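Local coordinates for protein erythromycin C-12 hydroxylase (Saccharopolyspora erythraea, PDB 2JJN) that hydroxylates erythromycin D at C-12 of its macrolactone ring to give erythromycin C, as a heme-dependent cytochrome P450 monooxygenase using NADPH and O2, at residues A[113-118]-A[359-364]; A[123-128]-A[137-142]. The protein carries 2 engineered substitutions. One frame throughout, in Å; residues are numbered along the deposited sequence.

Contact 1 (A[113-118]-A[359-364]); sequences DLEPRI and ARLENR. With HEM (protoporphyrin IX containing Fe), chain B.
E115 OE2 has three partners: water 1 donates to it at 2.6 Å, R364 NH2 makes a weak bond to it, and R119, one turn further along its own helix, adds a salt bridge. The other carboxylate oxygen, E115 OE1, lies 3.2 Å from R364 NH2 at the edge of the guanidinium and in its plane. The carboxylate itself stands almost upright to that plane, 80° between them, so this is no flat two-bond pairing. R364 runs out extended through its first two torsions, then bends about CG–CD (chi3 68°), which brings the guanidinium to the glutamate; its NH1 holds water 1 at 2.9 Å and also pairs with E368. In P450 nomenclature, this is the start of helix D against helix L, two members of the conserved four-helix core, with L passing beside the heme. Beside the ion pair the contact is apolar. L361, its CG anti to the backbone N (chi1 179°), sends one methyl to each partner: CD2 sits 3.6 Å from I118 CD1, while CD1 meets the E115 side chain, crossed at about a right angle, 4.1 Å from E115 CB. A359 CB touches the vinyl carbon HEM CAB at 3.6 Å. Within the helix, A359 O accepts both N363 N and N363 ND2, from opposite faces of its carbonyl plane.

Contact 2 (A[123-128]-A[137-142]); sequences RSLLAD and DVLAFP
L125 pushes its side chain straight at the backbone turn of 137-142, and one methyl does most of the touching. Its CG lies anti to the carbonyl carbon (chi1 -68°) and the chain runs on extended, which carries CD1 across the gap to within 3.6 Å of V138 O. That methyl also meets L139 CD1 at 3.9 Å and, more loosely, P142 CG at 4.3 Å, so it ends among a carbonyl, a leucine branch and a proline ring. V138 returns the approach: its CG1 comes 3.7 Å from L125 O, and each residue thus packs a methyl against the other's carbonyl oxygen. L126 repeats the L125 rotamer one position on, but its chain leaves on another side of the helix and only its end closes in, CD2 reaching L139 CD2 at 4.0 Å. L139 takes the other common leucine shape, CG anti to its backbone N and chi2 62°, and its two methyls divide the work, CD1 for L125 and CD2 for L126. No hydrogen bond crosses. The segments flank strand 132-134 in sequence: the end of helix D before it, and after it the short helix 135-140 that leads into helix 142-152, helix E of the P450 fold. Here helix 135-140 widens into a pi-type turn, and L139 departs from helical backbone values with phi at -132°. Further in, L126 packs on I370 and F374 of helix 356-374, and L139 on L250 of helix 228-259, while A140 O and F141 O are bonded to T247 and H243 of that same long helix.

How the contacts relate
Helix 115-127 serves both contacts, its first turn in contact 1 and its last in contact 2. Their centres are 14 Å apart, and the nearest atoms, about 5 Å apart, do not touch. Helix 356-374 backs both ends of the shared helix: it supplies 359-364 in contact 1, and its E369 forms a salt bridge with R123 at the contact 2 end. Helix 228-259 is common ground as well, touching both contacts, with E362 against T246 in contact 1. Contact 1 adjoins the heme, the E362 side chain lying about 10 Å from that of the iron ligand C353; contact 2 is remote from the annotated heme and substrate residues.

Contact 1 (A[113-118]-A[359-364])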
loop_
_atom_site.group_PDB
_atom_site.type_symbol
_atom_site.label_atom_id
_atom_site.label_comp_id
_atom_site.label_asym_id
_atom_site.label_seq_id
_atom_site.Cartn_x
_atom_site.Cartn_y
_atom_site.Cartn_z
ATOM N N ASP A 113 12.226 6.634 -15.431
ATOM C CA ASP A 113 13.167 7.768 -15.357
ATOM C C ASP A 113 13.525 8.201 -13.923
ATOM O O ASP A 113 14.509 8.950 -13.722
ATOM C CB ASP A 113 12.580 8.968 -16.097
ATOM C CG ASP A 113 12.744 8.858 -17.615
ATOM O OD1 ASP A 113 13.411 7.934 -18.147
ATOM O OD2 ASP A 113 12.165 9.755 -18.275
ATOM N N LEU A 114 12.721 7.762 -12.942
ATOM C CA LEU A 114 12.990 8.110 -11.558
ATOM C C LEU A 114 14.156 7.323 -10.941
ATOM O O LEU A 114 14.597 7.676 -9.863
ATOM C CB LEU A 114 11.754 7.901 -10.686
ATOM C CG LEU A 114 10.589 8.877 -10.963
ATOM C CD1 LEU A 114 9.326 8.446 -10.260
ATOM C CD2 LEU A 114 10.919 10.305 -10.606
ATOM N N GLU A 115 14.606 6.264 -11.597
ATOM C CA GLU A 115 15.568 5.361 -10.954
ATOM C C GLU A 115 16.810 6.086 -10.410
ATOM O O GLU A 115 17.166 5.912 -9.236
ATOM C CB GLU A 115 15.971 4.168 -11.842
ATOM C CG GLU A 115 17.022 3.309 -11.185
ATOM C CD GLU A 115 17.305 2.013 -11.926
ATOM O OE1 GLU A 115 16.629 1.752 -12.945
ATOM O OE2 GLU A 115 18.223 1.264 -11.512
ATOM N N PRO A 116 17.511 6.841 -11.248
ATOM C CA PRO A 116 18.691 7.521 -10.702
ATOM C C PRO A 116 18.389 8.405 -9.481
ATOM O O PRO A 116 19.171 8.403 -8.469
ATOM C CB PRO A 116 19.209 8.348 -11.890
ATOM C CG PRO A 116 18.685 7.639 -13.115
ATOM C CD PRO A 116 17.301 7.136 -12.675
ATOM N N ARG A 117 17.289 9.169 -9.510
ATOM C CA ARG A 117 16.963 10.007 -8.326
ATOM C C ARG A 117 16.627 9.150 -7.078
ATOM O O ARG A 117 16.989 9.486 -5.941
ATOM C CB ARG A 117 15.835 11.029 -8.632
ATOM C CG ARG A 117 15.456 11.849 -7.420
ATOM C CD ARG A 117 16.574 12.764 -6.958
ATOM N NE ARG A 117 16.063 13.681 -5.935
ATOM C CZ ARG A 117 16.786 14.214 -4.955
ATOM N NH1 ARG A 117 18.096 13.972 -4.874
ATOM N NH2 ARG A 117 16.200 15.008 -4.058
ATOM N N ILE A 118 15.897 8.051 -7.305
ATOM C CA ILE A 118 15.576 7.151 -6.223
ATOM C C ILE A 118 16.887 6.629 -5.588
ATOM O O ILE A 118 17.021 6.565 -4.364
ATOM C CB ILE A 118 14.730 5.952 -6.686
ATOM C CG1 ILE A 118 13.333 6.458 -7.120
ATOM C CG2 ILE A 118 14.567 4.942 -5.558
ATOM C CD1 ILE A 118 12.527 5.405 -7.932
ATOM N N ALA A 359 6.390 1.256 -7.015
ATOM C CA ALA A 359 6.605 0.497 -5.765
ATOM C C ALA A 359 7.729 -0.513 -5.930
ATOM O O ALA A 359 8.634 -0.640 -5.059
ATOM C CB ALA A 359 5.295 -0.247 -5.415
ATOM N N ARG A 360 7.682 -1.260 -7.027
ATOM C CA ARG A 360 8.696 -2.277 -7.282
ATOM C C ARG A 360 10.063 -1.631 -7.473
ATOM O O ARG A 360 11.078 -2.227 -7.040
ATOM C CB ARG A 360 8.339 -3.136 -8.504
ATOM C CG ARG A 360 7.216 -4.117 -8.156
ATOM C CD ARG A 360 6.681 -4.766 -9.444
ATOM N NE ARG A 360 5.804 -5.893 -9.069
ATOM C CZ ARG A 360 4.670 -6.224 -9.692
ATOM N NH1 ARG A 360 4.218 -5.463 -10.672
ATOM N NH2 ARG A 360 3.974 -7.308 -9.282
ATOM N N LEU A 361 10.092 -0.484 -8.149
ATOM C CA LEU A 361 11.378 0.197 -8.428
ATOM C C LEU A 361 11.964 0.771 -7.130
ATOM O O LEU A 361 13.173 0.586 -6.838
ATOM C CB LEU A 361 11.124 1.306 -9.454
ATOM C CG LEU A 361 12.367 2.118 -9.812
ATOM C CD1 LEU A 361 13.489 1.266 -10.424
ATOM C CD2 LEU A 361 11.936 3.270 -10.761
ATOM N N GLU A 362 11.139 1.434 -6.359
ATOM C CA GLU A 362 11.643 2.003 -5.117
ATOM C C GLU A 362 12.178 0.938 -4.163
ATOM O O GLU A 362 13.242 1.106 -3.556
ATOM C CB GLU A 362 10.547 2.791 -4.413
ATOM C CG GLU A 362 10.042 3.978 -5.227
ATOM C CD GLU A 362 9.159 4.903 -4.403
ATOM O OE1 GLU A 362 8.186 5.471 -4.942
ATOM O OE2 GLU A 362 9.397 5.052 -3.201
ATOM N N ASN A 363 11.488 -0.196 -4.093
ATOM C CA ASN A 363 11.923 -1.199 -3.114
ATOM C C ASN A 363 13.110 -2.017 -3.651
ATOM O O ASN A 363 13.986 -2.443 -2.860
ATOM C CB ASN A 363 10.724 -2.071 -2.700
ATOM C CG ASN A 363 9.891 -1.366 -1.709
ATOM O OD1 ASN A 363 10.199 -1.416 -0.514
ATOM N ND2 ASN A 363 8.877 -0.653 -2.179
ATOM N N ARG A 364 13.216 -2.206 -4.972
ATOM C CA ARG A 364 14.400 -2.839 -5.543
ATOM C C ARG A 364 15.615 -1.979 -5.216
ATOM O O ARG A 364 16.643 -2.473 -4.720
ATOM C CB ARG A 364 14.270 -2.959 -7.070
ATOM C CG ARG A 364 15.581 -3.467 -7.679
ATOM C CD ARG A 364 15.417 -3.787 -9.181
ATOM N NE ARG A 364 15.189 -2.625 -10.046
ATOM C CZ ARG A 364 16.148 -1.855 -10.582
ATOM N NH1 ARG A 364 17.436 -2.010 -10.246
ATOM N NH2 ARG A 364 15.817 -0.927 -11.496
HETATM C CHA HEM B . -4.527 0.653 -5.995
HETATM C CHB HEM B . -1.501 -1.856 -3.103
HETATM C CHC HEM B . 2.042 1.285 -4.138
HETATM C CHD HEM B . -1.167 4.203 -6.342
HETATM C C1A HEM B . -3.960 -0.309 -5.184
HETATM C C2A HEM B . -4.665 -1.500 -4.696
HETATM C C3A HEM B . -3.843 -2.179 -3.891
HETATM C C4A HEM B . -2.590 -1.453 -3.826
HETATM C CMA HEM B . -4.151 -3.482 -3.121
HETATM C CAA HEM B . -6.099 -1.911 -5.077
HETATM C CBA HEM B . -7.133 -1.189 -4.233
HETATM C CGA HEM B . -8.537 -1.773 -4.410
HETATM O O1A HEM B . -8.715 -2.735 -5.209
HETATM O O2A HEM B . -9.472 -1.209 -3.759
HETATM C C1B HEM B . -0.262 -1.215 -3.147
HETATM C C2B HEM B . 0.942 -1.702 -2.523
HETATM C C3B HEM B . 1.936 -0.832 -2.817
HETATM C C4B HEM B . 1.334 0.214 -3.634
HETATM C CMB HEM B . 0.927 -3.013 -1.709
HETATM C CAB HEM B . 3.420 -0.807 -2.402
HETATM C CBB HEM B . 4.066 -1.918 -2.255
HETATM C C1C HEM B . 1.480 2.344 -4.819
HETATM C C2C HEM B . 2.208 3.513 -5.286
HETATM C C3C HEM B . 1.318 4.324 -5.897
HETATM C C4C HEM B . 0.004 3.680 -5.846
HETATM C CMC HEM B . 3.734 3.694 -5.074
HETATM C CAC HEM B . 1.532 5.711 -6.533
HETATM C CBC HEM B . 2.614 6.024 -7.246
HETATM C C1D HEM B . -2.332 3.501 -6.405
HETATM C C2D HEM B . -3.523 4.034 -6.984
HETATM C C3D HEM B . -4.545 2.947 -6.899
HETATM C C4D HEM B . -3.890 1.844 -6.260
HETATM C CMD HEM B . -3.727 5.457 -7.585
HETATM C CAD HEM B . -6.012 2.990 -7.362
HETATM C CBD HEM B . -6.162 2.450 -8.797
HETATM C CGD HEM B . -7.609 2.394 -9.177
HETATM O O1D HEM B . -8.493 2.511 -8.310
HETATM O O2D HEM B . -7.873 2.228 -10.386
HETATM N NA HEM B . -2.661 -0.320 -4.648
HETATM N NB HEM B . -0.023 -0.006 -3.794
HETATM N NC HEM B . 0.153 2.513 -5.164
HETATM N ND HEM B . -2.580 2.181 -5.979
HETATM FE FE HEM B . -1.236 0.999 -5.018
HETATM O O HOH W 1 19.437 -0.936 -12.119
HETATM O O HOH W 2 -1.851 1.955 -3.116
#

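Contact 2 (A[123-128]-A[137-142])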
loop_
_atom_site.group_PDB
_atom_site.type_symbol
_atom_site.label_atom_id
_atom_site.label_comp_id
_atom_site.label_asym_id
_atom_site.label_seq_id
_atom_site.Cartn_x
_atom_site.Cartn_y
_atom_site.Cartn_z
ATOM N N ARG A 123 20.890 6.456 -1.378
ATOM C CA ARG A 123 22.320 6.338 -1.039
ATOM C C ARG A 123 22.753 7.441 -0.090
ATOM O O ARG A 123 23.515 7.192 0.874
ATOM C CB ARG A 123 23.160 6.396 -2.310
ATOM C CG ARG A 123 24.601 6.002 -2.044
ATOM C CD ARG A 123 25.343 5.745 -3.330
ATOM N NE ARG A 123 24.862 4.547 -4.013
ATOM C CZ ARG A 123 25.341 4.107 -5.185
ATOM N NH1 ARG A 123 26.329 4.780 -5.789
ATOM N NH2 ARG A 123 24.851 3.035 -5.796
ATOM N N SER A 124 22.257 8.663 -0.315
ATOM C CA SER A 124 22.603 9.774 0.581
ATOM C C SER A 124 22.007 9.655 1.952
ATOM O O SER A 124 22.695 9.935 2.941
ATOM C CB SER A 124 22.173 11.073 -0.059
ATOM O OG SER A 124 23.033 11.373 -1.155
ATOM N N LEU A 125 20.767 9.182 2.018
ATOM C CA LEU A 125 20.147 9.039 3.340
ATOM C C LEU A 125 20.878 7.959 4.149
ATOM O O LEU A 125 21.120 8.106 5.344
ATOM C CB LEU A 125 18.673 8.667 3.190
ATOM C CG LEU A 125 17.782 9.787 2.596
ATOM C CD1 LEU A 125 16.390 9.193 2.425
ATOM C CD2 LEU A 125 17.736 11.001 3.511
ATOM N N LEU A 126 21.183 6.831 3.514
ATOM C CA LEU A 126 21.855 5.738 4.262
ATOM C C LEU A 126 23.297 6.104 4.638
ATOM O O LEU A 126 23.778 5.686 5.692
ATOM C CB LEU A 126 21.861 4.453 3.423
ATOM C CG LEU A 126 20.472 3.785 3.278
ATOM C CD1 LEU A 126 20.624 2.596 2.387
ATOM C CD2 LEU A 126 19.914 3.423 4.654
ATOM N N ALA A 127 23.971 6.895 3.798
ATOM C CA ALA A 127 25.400 7.202 4.058
ATOM C C ALA A 127 25.630 7.988 5.354
ATOM O O ALA A 127 26.708 7.943 5.946
ATOM C CB ALA A 127 26.003 7.914 2.878
ATOM N N ASP A 128 24.581 8.654 5.831
ATOM C CA ASP A 128 24.686 9.446 7.034
ATOM C C ASP A 128 24.097 8.835 8.299
ATOM O O ASP A 128 24.136 9.454 9.371
ATOM C CB ASP A 128 24.041 10.802 6.759
ATOM C CG ASP A 128 24.860 11.623 5.797
ATOM O OD1 ASP A 128 26.091 11.450 5.818
ATOM O OD2 ASP A 128 24.262 12.401 5.036
ATOM N N ASP A 137 12.449 6.059 10.096
ATOM C CA ASP A 137 12.761 7.458 10.117
ATOM C C ASP A 137 13.853 7.850 9.117
ATOM O O ASP A 137 13.804 8.949 8.541
ATOM C CB ASP A 137 13.200 7.923 11.521
ATOM C CG ASP A 137 12.069 8.040 12.493
ATOM O OD1 ASP A 137 10.886 7.885 12.125
ATOM O OD2 ASP A 137 12.406 8.236 13.686
ATOM N N VAL A 138 14.843 6.955 8.925
ATOM C CA VAL A 138 16.024 7.320 8.127
ATOM C C VAL A 138 15.730 7.197 6.634
ATOM O O VAL A 138 16.138 8.054 5.837
ATOM C CB VAL A 138 17.256 6.471 8.475
ATOM C CG1 VAL A 138 18.391 6.648 7.437
ATOM C CG2 VAL A 138 17.771 6.878 9.858
ATOM N N LEU A 139 15.037 6.115 6.258
ATOM C CA LEU A 139 14.889 5.804 4.825
ATOM C C LEU A 139 13.459 5.486 4.408
ATOM O O LEU A 139 12.971 6.035 3.404
ATOM C CB LEU A 139 15.784 4.610 4.443
ATOM C CG LEU A 139 15.674 4.194 2.961
ATOM C CD1 LEU A 139 16.122 5.321 2.033
ATOM C CD2 LEU A 139 16.489 2.950 2.644
ATOM N N ALA A 140 12.798 4.577 5.105
ATOM C CA ALA A 140 11.576 4.003 4.492
ATOM C C ALA A 140 10.481 5.042 4.465
ATOM O O ALA A 140 9.640 5.052 3.564
ATOM C CB ALA A 140 11.115 2.758 5.219
ATOM N N PHE A 141 10.470 5.922 5.457
ATOM C CA PHE A 141 9.457 6.982 5.471
ATOM C C PHE A 141 9.829 8.098 4.496
ATOM O O PHE A 141 9.016 8.408 3.580
ATOM C CB PHE A 141 9.215 7.532 6.883
ATOM C CG PHE A 141 8.099 8.538 6.941
ATOM C CD1 PHE A 141 6.797 8.109 7.230
ATOM C CD2 PHE A 141 8.351 9.883 6.685
ATOM C CE1 PHE A 141 5.752 9.047 7.298
ATOM C CE2 PHE A 141 7.314 10.840 6.723
ATOM C CZ PHE A 141 6.022 10.401 7.027
ATOM N N PRO A 142 11.029 8.712 4.610
ATOM C CA PRO A 142 11.335 9.837 3.708
ATOM C C PRO A 142 11.440 9.510 2.208
ATOM O O PRO A 142 11.117 10.357 1.366
ATOM C CB PRO A 142 12.669 10.375 4.190
ATOM C CG PRO A 142 13.184 9.395 5.221
ATOM C CD PRO A 142 12.102 8.472 5.608
#